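Local coordinates for WbbM protein (Klebsiella pneumoniae, PDB 6U4B) that probably acts as a bifunctional glycosyltransferase that polymerises O-antigen polysaccharide, with a magnesium-binding family 8 glycosyltransferase region, at residues A[403-406]-A[407-411]. Numbering follows the deposited sequence.
Sequences VFID and SDTVV. With MG (magnesium ion), chain C.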
ATOM      1  N   VAL A 403      -9.861 -16.280 -23.270  1.00 34.21           N
ATOM      2  CA  VAL A 403     -10.826 -16.025 -22.205  1.00 35.82           C
ATOM      3  C   VAL A 403     -11.257 -14.567 -22.278  1.00 34.78           C
ATOM      4  O   VAL A 403     -10.438 -13.662 -22.079  1.00 37.72           O
ATOM      5  CB  VAL A 403     -10.246 -16.351 -20.819  1.00 41.39           C
ATOM      6  CG1 VAL A 403     -11.277 -16.076 -19.738  1.00 37.26           C
ATOM      7  CG2 VAL A 403      -9.778 -17.795 -20.768  1.00 46.75           C
ATOM      8  N   PHE A 404     -12.537 -14.336 -22.568  1.00 35.56           N
ATOM      9  CA  PHE A 404     -13.101 -12.999 -22.451  1.00 37.62           C
ATOM     10  C   PHE A 404     -13.724 -12.815 -21.076  1.00 37.29           C
ATOM     11  O   PHE A 404     -14.312 -13.744 -20.515  1.00 37.31           O
ATOM     12  CB  PHE A 404     -14.162 -12.727 -23.523  1.00 34.36           C
ATOM     13  CG  PHE A 404     -14.925 -11.445 -23.294  1.00 39.45           C
ATOM     14  CD1 PHE A 404     -14.463 -10.252 -23.820  1.00 42.02           C
ATOM     15  CD2 PHE A 404     -16.082 -11.429 -22.520  1.00 44.04           C
ATOM     16  CE1 PHE A 404     -15.141  -9.072 -23.596  1.00 43.70           C
ATOM     17  CE2 PHE A 404     -16.758 -10.250 -22.283  1.00 39.83           C
ATOM     18  CZ  PHE A 404     -16.291  -9.072 -22.827  1.00 41.82           C
ATOM     19  N   ILE A 405     -13.620 -11.597 -20.549  1.00 38.64           N
ATOM     20  CA  ILE A 405     -14.240 -11.272 -19.268  1.00 32.45           C
ATOM     21  C   ILE A 405     -14.725  -9.830 -19.312  1.00 30.35           C
ATOM     22  O   ILE A 405     -14.037  -8.944 -19.828  1.00 34.86           O
ATOM     23  CB  ILE A 405     -13.265 -11.528 -18.095  1.00 37.89           C
ATOM     24  CG1 ILE A 405     -13.940 -11.247 -16.748  1.00 39.23           C
ATOM     25  CG2 ILE A 405     -11.979 -10.716 -18.255  1.00 39.26           C
ATOM     26  CD1 ILE A 405     -13.105 -11.672 -15.556  1.00 41.43           C
ATOM     27  N   ASP A 406     -15.928  -9.606 -18.784  1.00 30.54           N
ATOM     28  CA  ASP A 406     -16.468  -8.256 -18.669  1.00 33.67           C
ATOM     29  C   ASP A 406     -15.535  -7.362 -17.855  1.00 38.42           C
ATOM     30  O   ASP A 406     -14.821  -7.819 -16.956  1.00 36.69           O
ATOM     31  CB  ASP A 406     -17.846  -8.290 -18.006  1.00 36.94           C
ATOM     32  CG  ASP A 406     -18.980  -8.374 -19.008  1.00 44.90           C
ATOM     33  OD1 ASP A 406     -18.711  -8.603 -20.208  1.00 45.94           O
ATOM     34  OD2 ASP A 406     -20.145  -8.200 -18.591  1.00 49.75           O
ATOM     35  N   SER A 407     -15.561  -6.066 -18.163  1.00 37.03           N
ATOM     36  CA  SER A 407     -14.690  -5.122 -17.477  1.00 42.01           C
ATOM     37  C   SER A 407     -15.180  -4.777 -16.078  1.00 43.79           C
ATOM     38  O   SER A 407     -14.369  -4.370 -15.238  1.00 42.18           O
ATOM     39  CB  SER A 407     -14.543  -3.841 -18.301  1.00 40.30           C
ATOM     40  OG  SER A 407     -15.740  -3.083 -18.288  1.00 43.11           O
ATOM     41  N   ASP A 408     -16.473  -4.931 -15.802  1.00 40.96           N
ATOM     42  CA  ASP A 408     -17.015  -4.622 -14.477  1.00 42.95           C
ATOM     43  C   ASP A 408     -16.951  -5.834 -13.551  1.00 41.14           C
ATOM     44  O   ASP A 408     -17.926  -6.204 -12.895  1.00 41.46           O
ATOM     45  CB  ASP A 408     -18.440  -4.096 -14.605  1.00 46.48           C
ATOM     46  CG  ASP A 408     -19.351  -5.051 -15.350  1.00 48.28           C
ATOM     47  OD1 ASP A 408     -18.839  -6.010 -15.968  1.00 47.33           O
ATOM     48  OD2 ASP A 408     -20.583  -4.846 -15.312  1.00 51.05           O
ATOM     49  N   THR A 409     -15.780  -6.467 -13.503  1.00 37.29           N
ATOM     50  CA  THR A 409     -15.563  -7.651 -12.685  1.00 40.86           C
ATOM     51  C   THR A 409     -14.245  -7.520 -11.932  1.00 41.22           C
ATOM     52  O   THR A 409     -13.401  -6.680 -12.251  1.00 41.69           O
ATOM     53  CB  THR A 409     -15.527  -8.932 -13.533  1.00 38.05           C
ATOM     54  OG1 THR A 409     -14.384  -8.895 -14.397  1.00 34.47           O
ATOM     55  CG2 THR A 409     -16.794  -9.072 -14.376  1.00 37.36           C
ATOM     56  N   VAL A 410     -14.083  -8.368 -10.917  1.00 36.09           N
ATOM     57  CA  VAL A 410     -12.787  -8.674 -10.326  1.00 36.95           C
ATOM     58  C   VAL A 410     -12.722 -10.181 -10.132  1.00 35.83           C
ATOM     59  O   VAL A 410     -13.730 -10.817  -9.806  1.00 35.56           O
ATOM     60  CB  VAL A 410     -12.544  -7.940  -8.983  1.00 42.73           C
ATOM     61  CG1 VAL A 410     -12.481  -6.430  -9.182  1.00 43.78           C
ATOM     62  CG2 VAL A 410     -13.599  -8.310  -7.948  1.00 41.64           C
ATOM     63  N   VAL A 411     -11.545 -10.758 -10.349  1.00 33.19           N
ATOM     64  CA  VAL A 411     -11.359 -12.191 -10.166  1.00 33.78           C
ATOM     65  C   VAL A 411     -10.808 -12.445  -8.771  1.00 36.26           C
ATOM     66  O   VAL A 411     -10.119 -11.602  -8.183  1.00 34.31           O
ATOM     67  CB  VAL A 411     -10.441 -12.798 -11.248  1.00 30.85           C
ATOM     68  CG1 VAL A 411     -10.978 -12.472 -12.636  1.00 33.55           C
ATOM     69  CG2 VAL A 411      -9.017 -12.302 -11.086  1.00 33.54           C
TER
HETATM   70 MG    MG C 602     -20.881  -7.010 -16.966  1.00 35.94          MG
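The carboxylates of Asp406 and Asp408 run alongside each other toward one magnesium ion, their planes turned 45° apart. Asp406 reaches it through OD2 alone, 2.1 Å from the metal, while its other oxygen, OD1, forms a salt bridge with Arg389; the two ties together fix the rotation of the carboxylate. Asp408 is held mainly through OD1, 2.5 Å from the magnesium; its OD2, at 2.7 Å, is long for a magnesium bond and also has a weak, long ion pair with Lys566. A chi1 of 56° folds the Asp408 side chain back over its own backbone and brings the carboxylate beside Asp406, so that OD1 comes 3.2 Å from Asp406 CB. His560 NE2 is the third protein ligand. The metal's charge probably offsets much of the repulsion between the two acids.

Behind the site the chain turns sharply, with an inverse gamma turn centred on Asp408. Thr409 ties the bend together: its OG1 donates a hydrogen bond to Asp406 O, 2.8 Å away, at a C=O...donor angle of 153° and a little out of the carbonyl plane. Ile405 adds an apolar contact to the turn: extended, with CG1 trans to N, it sends CD1 over to Val411 CG1 at 3.7 Å, and the same methyl passes beside Thr409 OG1. Leu319 of helix 313-325 also packs against Ile405 and Thr409.

Two aspartates flanking Ser407, both on the metal, form the DXD motif of GT-A glycosyltransferases, as in family 8, where the bound cation typically coordinates the diphosphate of the nucleotide-sugar donor.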